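Local atomic coordinates of probable porin (Pseudomonas aeruginosa, PDB entry 4FT6), a protein that forms a beta-barrel of the OprD porin family in the bacterial outer membrane and probably lets small solutes pass through it. Residues Met140-Glu145 / Thr150-Gln155; Leu170-Arg175 / Ala243-Leu248; Met279-Gly284 / Asn297-Gly302. All coordinates share one frame; numbering follows the deposited sequence.

Contact 1: Met140-Glu145 / Thr150-Gln155; sequences MLTSRE and TLHGGQ
Leu141 and Ser143 face Gly153 and Leu151 across a beta hairpin, made by strands 139-143 and 149-160 running antiparallel; the axes of the two short segments approach to 4.6 Å. Both are hydrogen-bonded pairs, so each exchanges two backbone bonds. Leu141 N gives its hydrogen to Gly153 O at 2.6 Å, almost straight down the carbonyl, and Gly153 N returns one to Leu141 O at 3.1 Å, from 35° above the carbonyl plane. Nearer the turn, Ser143 N reaches Leu151 O at 2.8 Å and Leu151 N reaches Ser143 O at 2.6 Å. The outer edges of the hairpin are bonded in turn to strands 110-114 and 183-192, as expected for neighbouring staves of a porin barrel. Thr142 and His152 form the intervening non-hydrogen-bonded pair, their side chains side by side and directed to the same face as Met140. With Thr142 OG1 turned beside the backbone N (chi1 -47°), the CG2 methyl is placed opposite that N and meets His152 CE1 obliquely at 4.1 Å. The imidazole also stacks on Trp202, while its NE2 has a weak bond to Glu189. Met140, a long flexible side chain, rests on Leu117, Pro119 and Leu121 of strand 117-121. Leu141 and Leu151 occupy the other face, where exposed aliphatic chains suit a barrel wall probably facing lipid. Ser143 shares that face, yet its hydroxyl is bonded to Thr110 OG1. Beyond the strand end, Arg144 runs beside Thr150, pointing the same way. A bend at chi3 (75°) turns its guanidinium so that Thr150 CG2 sits at the edge of the group, 4.1 Å from Arg144 NE.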
ATOM      1  N   MET A 140     -14.901   2.419  10.287  1.00 58.75           N
ATOM      2  CA  MET A 140     -14.777   1.045   9.830  1.00 60.90           C
ATOM      3  C   MET A 140     -15.432   0.079  10.789  1.00 65.24           C
ATOM      4  O   MET A 140     -15.249   0.155  12.012  1.00 71.53           O
ATOM      5  CB  MET A 140     -13.308   0.650   9.644  1.00 63.91           C
ATOM      6  CG  MET A 140     -12.562   1.488   8.635  1.00 65.01           C
ATOM      7  SD  MET A 140     -10.802   1.104   8.668  1.00 73.74           S
ATOM      8  CE  MET A 140     -10.818  -0.475   7.821  1.00 46.35           C
ATOM      9  N   LEU A 141     -16.202  -0.831  10.214  1.00 60.31           N
ATOM     10  CA  LEU A 141     -16.780  -1.922  10.971  1.00 66.58           C
ATOM     11  C   LEU A 141     -16.083  -3.214  10.536  1.00 66.80           C
ATOM     12  O   LEU A 141     -15.844  -3.440   9.345  1.00 59.30           O
ATOM     13  CB  LEU A 141     -18.286  -2.006  10.711  1.00 64.98           C
ATOM     14  CG  LEU A 141     -19.103  -2.958  11.574  1.00 64.83           C
ATOM     15  CD1 LEU A 141     -18.781  -2.685  13.023  1.00 75.52           C
ATOM     16  CD2 LEU A 141     -20.590  -2.759  11.329  1.00 56.28           C
ATOM     17  N   THR A 142     -15.742  -4.043  11.513  1.00 64.38           N
ATOM     18  CA  THR A 142     -15.114  -5.325  11.260  1.00 60.19           C
ATOM     19  C   THR A 142     -15.776  -6.356  12.165  1.00 67.32           C
ATOM     20  O   THR A 142     -15.847  -6.169  13.391  1.00 67.29           O
ATOM     21  CB  THR A 142     -13.634  -5.277  11.594  1.00 65.76           C
ATOM     22  OG1 THR A 142     -13.054  -4.095  11.021  1.00 75.40           O
ATOM     23  CG2 THR A 142     -12.930  -6.554  11.077  1.00 55.84           C
ATOM     24  N   SER A 143     -16.279  -7.437  11.581  1.00 60.24           N
ATOM     25  CA  SER A 143     -17.040  -8.384  12.383  1.00 64.60           C
ATOM     26  C   SER A 143     -16.708  -9.826  12.067  1.00 69.39           C
ATOM     27  O   SER A 143     -16.654 -10.228  10.897  1.00 75.02           O
ATOM     28  CB  SER A 143     -18.544  -8.144  12.258  1.00 62.50           C
ATOM     29  OG  SER A 143     -19.221  -8.958  13.195  1.00 69.25           O
ATOM     30  N   ARG A 144     -16.473 -10.592  13.126  1.00 71.94           N
ATOM     31  CA  ARG A 144     -16.132 -11.998  13.006  1.00 76.64           C
ATOM     32  C   ARG A 144     -16.838 -12.790  14.097  1.00 80.03           C
ATOM     33  O   ARG A 144     -16.215 -13.373  14.986  1.00 84.37           O
ATOM     34  CB  ARG A 144     -14.615 -12.193  13.044  1.00 78.35           C
ATOM     35  CG  ARG A 144     -13.914 -11.487  14.175  1.00 76.99           C
ATOM     36  CD  ARG A 144     -12.410 -11.579  13.994  1.00 85.45           C
ATOM     37  NE  ARG A 144     -11.916 -10.689  12.944  1.00 93.34           N
ATOM     38  CZ  ARG A 144     -10.698 -10.157  12.939  1.00101.72           C
ATOM     39  NH1 ARG A 144      -9.857 -10.434  13.926  1.00109.44           N
ATOM     40  NH2 ARG A 144     -10.320  -9.349  11.955  1.00 97.06           N
ATOM     41  N   GLU A 145     -18.161 -12.788  14.031  1.00 80.56           N
ATOM     42  CA  GLU A 145     -18.955 -13.536  14.989  1.00 81.33           C
ATOM     43  C   GLU A 145     -18.961 -15.027  14.648  1.00 83.39           C
ATOM     44  O   GLU A 145     -19.117 -15.873  15.528  1.00 89.57           O
ATOM     45  CB  GLU A 145     -20.371 -12.968  15.049  1.00 77.57           C
ATOM     46  CG  GLU A 145     -20.412 -11.492  15.475  1.00 83.05           C
ATOM     47  CD  GLU A 145     -19.963 -11.271  16.915  1.00 83.85           C
ATOM     48  OE1 GLU A 145     -20.167 -12.174  17.756  1.00 85.50           O
ATOM     49  OE2 GLU A 145     -19.410 -10.193  17.213  1.00 82.45           O
ATOM     50  N   THR A 150     -15.189 -13.331   8.198  1.00 64.38           N
ATOM     51  CA  THR A 150     -14.910 -11.969   8.607  1.00 66.13           C
ATOM     52  C   THR A 150     -15.692 -11.035   7.702  1.00 69.78           C
ATOM     53  O   THR A 150     -15.539 -11.065   6.470  1.00 61.17           O
ATOM     54  CB  THR A 150     -13.419 -11.630   8.516  1.00 65.04           C
ATOM     55  OG1 THR A 150     -12.671 -12.554   9.312  1.00 74.76           O
ATOM     56  CG2 THR A 150     -13.163 -10.218   9.032  1.00 60.32           C
ATOM     57  N   LEU A 151     -16.546 -10.219   8.315  1.00 74.58           N
ATOM     58  CA  LEU A 151     -17.378  -9.297   7.558  1.00 70.91           C
ATOM     59  C   LEU A 151     -16.860  -7.879   7.742  1.00 66.72           C
ATOM     60  O   LEU A 151     -16.420  -7.505   8.833  1.00 66.54           O
ATOM     61  CB  LEU A 151     -18.843  -9.416   7.978  1.00 69.24           C
ATOM     62  CG  LEU A 151     -19.470 -10.801   7.781  1.00 70.86           C
ATOM     63  CD1 LEU A 151     -20.680 -10.938   8.683  1.00 65.77           C
ATOM     64  CD2 LEU A 151     -19.860 -11.021   6.328  1.00 66.91           C
ATOM     65  N   HIS A 152     -16.894  -7.107   6.658  1.00 68.78           N
ATOM     66  CA  HIS A 152     -16.383  -5.742   6.647  1.00 65.01           C
ATOM     67  C   HIS A 152     -17.410  -4.774   6.109  1.00 64.15           C
ATOM     68  O   HIS A 152     -18.083  -5.053   5.116  1.00 59.53           O
ATOM     69  CB  HIS A 152     -15.159  -5.633   5.751  1.00 59.15           C
ATOM     70  CG  HIS A 152     -14.063  -6.580   6.109  1.00 71.66           C
ATOM     71  ND1 HIS A 152     -13.031  -6.234   6.962  1.00 73.35           N
ATOM     72  CD2 HIS A 152     -13.825  -7.859   5.736  1.00 68.95           C
ATOM     73  CE1 HIS A 152     -12.208  -7.256   7.087  1.00 62.41           C
ATOM     74  NE2 HIS A 152     -12.668  -8.259   6.354  1.00 64.85           N
ATOM     75  N   GLY A 153     -17.491  -3.612   6.746  1.00 58.36           N
ATOM     76  CA  GLY A 153     -18.291  -2.517   6.239  1.00 56.94           C
ATOM     77  C   GLY A 153     -17.680  -1.202   6.694  1.00 64.77           C
ATOM     78  O   GLY A 153     -17.052  -1.125   7.765  1.00 64.55           O
ATOM     79  N   GLY A 154     -17.845  -0.163   5.883  1.00 60.37           N
ATOM     80  CA  GLY A 154     -17.396   1.149   6.290  1.00 59.76           C
ATOM     81  C   GLY A 154     -17.659   2.219   5.248  1.00 59.14           C
ATOM     82  O   GLY A 154     -18.057   1.926   4.105  1.00 51.81           O
ATOM     83  N   GLN A 155     -17.428   3.465   5.658  1.00 55.33           N
ATOM     84  CA  GLN A 155     -17.557   4.613   4.778  1.00 57.92           C
ATOM     85  C   GLN A 155     -16.419   5.594   5.049  1.00 60.27           C
ATOM     86  O   GLN A 155     -16.157   5.963   6.196  1.00 61.71           O
ATOM     87  CB  GLN A 155     -18.926   5.304   4.963  1.00 50.92           C
ATOM     88  CG  GLN A 155     -18.939   6.777   4.572  1.00 49.56           C
ATOM     89  CD  GLN A 155     -20.304   7.445   4.731  1.00 57.26           C
ATOM     90  OE1 GLN A 155     -20.399   8.586   5.203  1.00 53.98           O
ATOM     91  NE2 GLN A 155     -21.362   6.748   4.310  1.00 54.63           N
TER

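Contact 2: Leu170-Arg175 / Ala243-Leu248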
ATOM      1  N   LEU A 170     -12.180  12.489  -1.611  1.00 63.87           N
ATOM      2  CA  LEU A 170     -11.637  11.374  -2.386  1.00 53.97           C
ATOM      3  C   LEU A 170     -11.779  11.589  -3.898  1.00 52.31           C
ATOM      4  O   LEU A 170     -12.656  12.339  -4.349  1.00 59.54           O
ATOM      5  CB  LEU A 170     -12.324  10.067  -2.007  1.00 62.48           C
ATOM      6  CG  LEU A 170     -12.115   9.423  -0.635  1.00 65.37           C
ATOM      7  CD1 LEU A 170     -11.042  10.135   0.158  1.00 67.39           C
ATOM      8  CD2 LEU A 170     -13.434   9.371   0.137  1.00 63.96           C
ATOM      9  N   SER A 171     -10.903  10.948  -4.669  1.00 47.27           N
ATOM     10  CA  SER A 171     -10.900  11.038  -6.137  1.00 53.29           C
ATOM     11  C   SER A 171     -10.164   9.803  -6.654  1.00 54.24           C
ATOM     12  O   SER A 171      -9.667   9.004  -5.848  1.00 48.40           O
ATOM     13  CB  SER A 171     -10.199  12.319  -6.601  1.00 51.14           C
ATOM     14  OG  SER A 171      -8.804  12.231  -6.400  1.00 51.92           O
ATOM     15  N   VAL A 172     -10.083   9.610  -7.968  1.00 49.35           N
ATOM     16  CA  VAL A 172      -9.459   8.370  -8.417  1.00 56.22           C
ATOM     17  C   VAL A 172      -8.085   8.607  -8.983  1.00 56.88           C
ATOM     18  O   VAL A 172      -7.862   9.611  -9.664  1.00 56.85           O
ATOM     19  CB  VAL A 172     -10.367   7.521  -9.350  1.00 60.46           C
ATOM     20  CG1 VAL A 172     -11.692   8.228  -9.584  1.00 55.81           C
ATOM     21  CG2 VAL A 172      -9.659   7.154 -10.653  1.00 53.69           C
ATOM     22  N   ASP A 173      -7.172   7.680  -8.679  1.00 54.30           N
ATOM     23  CA  ASP A 173      -5.764   7.834  -9.020  1.00 51.93           C
ATOM     24  C   ASP A 173      -5.566   8.074 -10.501  1.00 53.29           C
ATOM     25  O   ASP A 173      -6.165   7.388 -11.327  1.00 59.55           O
ATOM     26  CB  ASP A 173      -4.957   6.615  -8.593  1.00 54.72           C
ATOM     27  CG  ASP A 173      -3.472   6.887  -8.613  1.00 61.49           C
ATOM     28  OD1 ASP A 173      -2.854   6.711  -9.678  1.00 61.30           O
ATOM     29  OD2 ASP A 173      -2.921   7.312  -7.571  1.00 69.79           O
ATOM     30  N   GLY A 174      -4.755   9.074 -10.831  1.00 56.33           N
ATOM     31  CA  GLY A 174      -4.438   9.370 -12.216  1.00 49.33           C
ATOM     32  C   GLY A 174      -5.465  10.208 -12.943  1.00 57.83           C
ATOM     33  O   GLY A 174      -5.180  10.705 -14.026  1.00 68.00           O
ATOM     34  N   ARG A 175      -6.656  10.372 -12.370  1.00 69.48           N
ATOM     35  CA  ARG A 175      -7.708  11.159 -13.036  1.00 73.00           C
ATOM     36  C   ARG A 175      -7.924  12.532 -12.407  1.00 67.25           C
ATOM     37  O   ARG A 175      -7.789  13.561 -13.068  1.00 72.98           O
ATOM     38  CB  ARG A 175      -9.047  10.401 -13.062  1.00 70.84           C
ATOM     39  CG  ARG A 175      -8.986   8.979 -13.604  1.00 61.93           C
ATOM     40  CD  ARG A 175      -8.667   8.925 -15.085  1.00 62.36           C
ATOM     41  NE  ARG A 175      -8.674   7.551 -15.608  1.00 71.25           N
ATOM     42  CZ  ARG A 175      -9.652   7.025 -16.347  1.00 68.34           C
ATOM     43  NH1 ARG A 175     -10.711   7.757 -16.658  1.00 67.84           N
ATOM     44  NH2 ARG A 175      -9.574   5.769 -16.780  1.00 59.93           N
ATOM     45  N   ALA A 243     -21.940   9.461 -12.602  1.00 56.31           N
ATOM     46  CA  ALA A 243     -20.835   9.038 -13.447  1.00 63.71           C
ATOM     47  C   ALA A 243     -19.989  10.236 -13.877  1.00 59.62           C
ATOM     48  O   ALA A 243     -19.843  10.525 -15.074  1.00 56.22           O
ATOM     49  CB  ALA A 243     -21.357   8.266 -14.666  1.00 51.49           C
ATOM     50  N   LYS A 244     -19.396  10.904 -12.894  1.00 59.59           N
ATOM     51  CA  LYS A 244     -18.691  12.155 -13.147  1.00 57.41           C
ATOM     52  C   LYS A 244     -17.449  12.016 -14.029  1.00 60.91           C
ATOM     53  O   LYS A 244     -17.165  12.883 -14.854  1.00 70.05           O
ATOM     54  CB  LYS A 244     -18.354  12.828 -11.827  1.00 61.17           C
ATOM     55  CG  LYS A 244     -19.568  13.455 -11.186  1.00 62.32           C
ATOM     56  CD  LYS A 244     -19.372  13.584  -9.692  1.00 62.56           C
ATOM     57  CE  LYS A 244     -18.739  14.890  -9.324  1.00 57.91           C
ATOM     58  NZ  LYS A 244     -18.522  14.914  -7.853  1.00 69.52           N
ATOM     59  N   LEU A 245     -16.720  10.919 -13.880  1.00 51.82           N
ATOM     60  CA  LEU A 245     -15.607  10.672 -14.776  1.00 51.36           C
ATOM     61  C   LEU A 245     -16.079  10.147 -16.130  1.00 57.22           C
ATOM     62  O   LEU A 245     -15.255   9.835 -16.982  1.00 66.57           O
ATOM     63  CB  LEU A 245     -14.608   9.701 -14.148  1.00 49.17           C
ATOM     64  CG  LEU A 245     -13.676  10.376 -13.145  1.00 51.82           C
ATOM     65  CD1 LEU A 245     -12.702   9.373 -12.620  1.00 49.56           C
ATOM     66  CD2 LEU A 245     -12.929  11.525 -13.812  1.00 48.06           C
ATOM     67  N   GLY A 246     -17.396  10.076 -16.335  1.00 52.32           N
ATOM     68  CA  GLY A 246     -17.953   9.471 -17.538  1.00 55.25           C
ATOM     69  C   GLY A 246     -18.123   7.960 -17.393  1.00 56.20           C
ATOM     70  O   GLY A 246     -18.032   7.418 -16.289  1.00 58.08           O
ATOM     71  N   GLU A 247     -18.376   7.269 -18.497  1.00 65.23           N
ATOM     72  CA  GLU A 247     -18.442   5.804 -18.474  1.00 68.31           C
ATOM     73  C   GLU A 247     -17.062   5.213 -18.245  1.00 62.33           C
ATOM     74  O   GLU A 247     -16.109   5.585 -18.919  1.00 71.63           O
ATOM     75  CB  GLU A 247     -19.018   5.268 -19.786  1.00 73.55           C
ATOM     76  CG  GLU A 247     -20.495   5.582 -19.982  1.00 86.40           C
ATOM     77  CD  GLU A 247     -21.005   5.237 -21.376  1.00104.95           C
ATOM     78  OE1 GLU A 247     -20.175   5.066 -22.298  1.00110.26           O
ATOM     79  OE2 GLU A 247     -22.244   5.144 -21.546  1.00112.00           O
ATOM     80  N   LEU A 248     -16.961   4.295 -17.289  1.00 60.95           N
ATOM     81  CA  LEU A 248     -15.687   3.669 -16.942  1.00 58.03           C
ATOM     82  C   LEU A 248     -15.838   2.165 -17.089  1.00 68.52           C
ATOM     83  O   LEU A 248     -16.924   1.607 -16.877  1.00 67.70           O
ATOM     84  CB  LEU A 248     -15.290   4.014 -15.511  1.00 56.69           C
ATOM     85  CG  LEU A 248     -15.085   5.515 -15.242  1.00 57.19           C
ATOM     86  CD1 LEU A 248     -14.942   5.792 -13.747  1.00 51.35           C
ATOM     87  CD2 LEU A 248     -13.850   6.000 -16.001  1.00 53.52           C
TER
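Val172 and Leu245 meet tip to tip, with Val172 CG1 3.4 Å from Leu245 CD1. This is the denser part of the contact, for the valine is buried and Leu245 loses more surface to the facing segment than any other residue here. The same leucine methyl also lies 3.8 Å from Arg175 CB, so one methyl serves both the valine and the aliphatic root of the arginine; compact hydrocarbon suits this place, and Val172 is further backed by Ile209. The two segments belong to separate loops between barrel strands: 170-175 precedes strand 183-192, whereas 243-248 leads into strand 249-261. Leu245 is carried against the other loop by a type I beta turn, closed by Gly246 N to Ala243 O at 2.8 Å. Gly246, the last residue of the turn, suits its positive phi (86°) because it has no CB to press on the preceding carbonyl O. Packing is sparser at the exposed arginine. Its chain bends at chi2 (-68°) and passes Leu248 in the opposite direction, Arg175 NH1 standing 3.7 Å from Leu248 CD2, with the methyl oblique to the guanidinium. The charge itself is answered elsewhere, by a salt bridge from Arg175 NH2 to Asp277.

Contact 3: Met279-Gly284 / Asn297-Gly302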
ATOM      1  N   MET A 279      -6.667  -0.093 -14.511  1.00 57.44           N
ATOM      2  CA  MET A 279      -7.086  -0.220 -13.115  1.00 53.59           C
ATOM      3  C   MET A 279      -7.529   1.122 -12.513  1.00 59.49           C
ATOM      4  O   MET A 279      -6.864   2.145 -12.671  1.00 61.89           O
ATOM      5  CB  MET A 279      -5.958  -0.804 -12.276  1.00 47.85           C
ATOM      6  CG  MET A 279      -6.267  -0.828 -10.807  1.00 51.45           C
ATOM      7  SD  MET A 279      -7.273  -2.250 -10.399  1.00 63.56           S
ATOM      8  CE  MET A 279      -7.661  -1.911  -8.672  1.00 58.47           C
ATOM      9  N   LEU A 280      -8.671   1.098 -11.839  1.00 56.43           N
ATOM     10  CA  LEU A 280      -9.264   2.269 -11.229  1.00 47.78           C
ATOM     11  C   LEU A 280      -9.205   2.084  -9.713  1.00 50.60           C
ATOM     12  O   LEU A 280      -9.633   1.060  -9.176  1.00 52.98           O
ATOM     13  CB  LEU A 280     -10.718   2.433 -11.687  1.00 47.63           C
ATOM     14  CG  LEU A 280     -10.874   2.744 -13.180  1.00 57.44           C
ATOM     15  CD1 LEU A 280     -12.285   2.421 -13.706  1.00 54.04           C
ATOM     16  CD2 LEU A 280     -10.530   4.210 -13.439  1.00 51.88           C
ATOM     17  N   TYR A 281      -8.652   3.074  -9.016  1.00 50.67           N
ATOM     18  CA  TYR A 281      -8.497   2.988  -7.565  1.00 49.82           C
ATOM     19  C   TYR A 281      -8.440   4.373  -6.941  1.00 53.74           C
ATOM     20  O   TYR A 281      -8.454   5.400  -7.646  1.00 55.54           O
ATOM     21  CB  TYR A 281      -7.269   2.140  -7.183  1.00 46.96           C
ATOM     22  CG  TYR A 281      -5.960   2.527  -7.860  1.00 50.51           C
ATOM     23  CD1 TYR A 281      -5.705   2.216  -9.194  1.00 57.27           C
ATOM     24  CD2 TYR A 281      -4.954   3.156  -7.146  1.00 57.86           C
ATOM     25  CE1 TYR A 281      -4.478   2.561  -9.800  1.00 61.48           C
ATOM     26  CE2 TYR A 281      -3.741   3.500  -7.735  1.00 61.31           C
ATOM     27  CZ  TYR A 281      -3.504   3.205  -9.052  1.00 65.97           C
ATOM     28  OH  TYR A 281      -2.290   3.552  -9.601  1.00 65.94           O
ATOM     29  N   ILE A 282      -8.368   4.424  -5.621  1.00 47.45           N
ATOM     30  CA  ILE A 282      -8.435   5.730  -4.988  1.00 57.56           C
ATOM     31  C   ILE A 282      -7.080   6.446  -5.013  1.00 60.28           C
ATOM     32  O   ILE A 282      -6.018   5.817  -4.888  1.00 60.07           O
ATOM     33  CB  ILE A 282      -9.135   5.641  -3.619  1.00 56.79           C
ATOM     34  CG1 ILE A 282     -10.633   5.529  -3.882  1.00 53.51           C
ATOM     35  CG2 ILE A 282      -8.868   6.858  -2.758  1.00 49.55           C
ATOM     36  CD1 ILE A 282     -11.337   4.939  -2.771  1.00 65.23           C
ATOM     37  N   ALA A 283      -7.118   7.751  -5.260  1.00 57.24           N
ATOM     38  CA  ALA A 283      -5.896   8.542  -5.453  1.00 62.12           C
ATOM     39  C   ALA A 283      -4.861   8.281  -4.355  1.00 64.02           C
ATOM     40  O   ALA A 283      -5.166   8.419  -3.168  1.00 57.63           O
ATOM     41  CB  ALA A 283      -6.230  10.034  -5.512  1.00 56.92           C
ATOM     42  N   GLY A 284      -3.647   7.899  -4.751  1.00 58.89           N
ATOM     43  CA  GLY A 284      -2.534   7.798  -3.817  1.00 46.96           C
ATOM     44  C   GLY A 284      -2.481   6.465  -3.101  1.00 51.03           C
ATOM     45  O   GLY A 284      -1.556   6.174  -2.338  1.00 57.61           O
ATOM     46  N   ASN A 297       3.100   0.109 -11.535  1.00 55.96           N
ATOM     47  CA  ASN A 297       2.179  -0.957 -11.136  1.00 54.05           C
ATOM     48  C   ASN A 297       1.511  -1.691 -12.324  1.00 55.35           C
ATOM     49  O   ASN A 297       0.664  -2.580 -12.140  1.00 53.89           O
ATOM     50  CB  ASN A 297       1.148  -0.444 -10.106  1.00 50.74           C
ATOM     51  CG  ASN A 297       0.197   0.566 -10.697  1.00 59.49           C
ATOM     52  OD1 ASN A 297       0.268   0.879 -11.888  1.00 77.33           O
ATOM     53  ND2 ASN A 297      -0.720   1.063  -9.882  1.00 64.68           N
ATOM     54  N   PHE A 298       1.917  -1.309 -13.531  1.00 54.82           N
ATOM     55  CA  PHE A 298       1.512  -1.998 -14.754  1.00 57.00           C
ATOM     56  C   PHE A 298       0.000  -2.063 -14.905  1.00 58.30           C
ATOM     57  O   PHE A 298      -0.559  -3.126 -15.129  1.00 67.62           O
ATOM     58  CB  PHE A 298       2.136  -3.399 -14.794  1.00 58.27           C
ATOM     59  CG  PHE A 298       3.649  -3.378 -14.858  1.00 66.73           C
ATOM     60  CD1 PHE A 298       4.413  -3.320 -13.696  1.00 64.73           C
ATOM     61  CD2 PHE A 298       4.310  -3.382 -16.082  1.00 67.58           C
ATOM     62  CE1 PHE A 298       5.818  -3.286 -13.764  1.00 67.10           C
ATOM     63  CE2 PHE A 298       5.708  -3.352 -16.147  1.00 63.74           C
ATOM     64  CZ  PHE A 298       6.461  -3.300 -14.992  1.00 56.97           C
ATOM     65  N   THR A 299      -0.650  -0.911 -14.804  1.00 61.58           N
ATOM     66  CA  THR A 299      -2.110  -0.852 -14.799  1.00 63.16           C
ATOM     67  C   THR A 299      -2.703   0.002 -15.913  1.00 60.37           C
ATOM     68  O   THR A 299      -3.875   0.401 -15.832  1.00 58.61           O
ATOM     69  CB  THR A 299      -2.650  -0.325 -13.464  1.00 60.48           C
ATOM     70  OG1 THR A 299      -2.171   1.005 -13.266  1.00 63.59           O
ATOM     71  CG2 THR A 299      -2.221  -1.214 -12.309  1.00 54.55           C
ATOM     72  N   SER A 300      -1.896   0.287 -16.934  1.00 52.93           N
ATOM     73  CA  SER A 300      -2.376   1.008 -18.108  1.00 58.75           C
ATOM     74  C   SER A 300      -3.440   0.190 -18.840  1.00 62.81           C
ATOM     75  O   SER A 300      -3.450  -1.044 -18.752  1.00 62.75           O
ATOM     76  CB  SER A 300      -1.225   1.287 -19.065  1.00 64.55           C
ATOM     77  OG  SER A 300      -0.323   2.188 -18.478  1.00 72.19           O
ATOM     78  N   ALA A 301      -4.323   0.874 -19.565  1.00 59.03           N
ATOM     79  CA  ALA A 301      -5.369   0.197 -20.323  1.00 64.53           C
ATOM     80  C   ALA A 301      -4.800  -0.916 -21.217  1.00 67.93           C
ATOM     81  O   ALA A 301      -3.891  -0.688 -22.021  1.00 72.30           O
ATOM     82  CB  ALA A 301      -6.180   1.201 -21.154  1.00 58.04           C
ATOM     83  N   GLY A 302      -5.330  -2.124 -21.049  1.00 69.15           N
ATOM     84  CA  GLY A 302      -4.945  -3.262 -21.871  1.00 57.63           C
ATOM     85  C   GLY A 302      -3.611  -3.886 -21.504  1.00 62.67           C
ATOM     86  O   GLY A 302      -3.167  -4.834 -22.167  1.00 70.60           O
TER
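Met279 and Thr299 join two parts of one long loop of the porin barrel, the connection between strands 264-274 and 304-313, which here doubles back on itself without forming a regular strand pair. Met279 N donates to Thr299 O at 3.1 Å, in the carbonyl plane but bent at the hydrogen (137°). Next to this bond Met279 CB touches Thr299 CB at 3.5 Å. The methionine then bends away to lay its long apolar chain against Met273 and Phe235, whereas beta-branched threonine offers a methyl to Met279 and a hydroxyl to Asn297. The second crossing bond joins side chains. Tyr281 and Asn297 approach from opposite directions, and Asn297 ND2 donates to Tyr281 OH at 3.0 Å, the oxygen lying 18° out of the amide plane. Ring and amide planes are steeply inclined, 69° apart, with ND2 oblique to the ring and nearest to OH. Tyrosine suits this place because its rigid ring carries an acceptor to the facing segment from a backbone held by Asp173. Asparagine suits its own by using both halves of its amide, for while ND2 serves the tyrosine, OD1 accepts a bond from within its own segment. Its backbone O is satisfied as well, by Gln271 NE2 of strand 264-274. The CG2 branch of Thr299 is 3.8 Å from Met279 CB; the OG1 branch of Thr299 gives its hydrogen to Asn297 OD1 at 2.8 Å, from well above the plane of that carbonyl.

Along the chain the three contacts come in series, contact 1 closing before contact 2 opens and contact 2 before contact 3. Contact 1 belongs to the barrel wall, its centre about 26 Å from that of either other contact. Contacts 2 and 3 join loops; they lie about 11 Å apart between centres and they touch. Segment 170-175 lies against segment 279-284, with probable backbone bonds from Asp173 N to Tyr281 O at 2.8 Å and from Ala283 N to Ser171 O at 2.9 Å. Three loops are thus tied together, consistent with inward-folded loops narrowing the channel, as in other OprD-family porins, while the hairpin of contact 1 forms part of the wall.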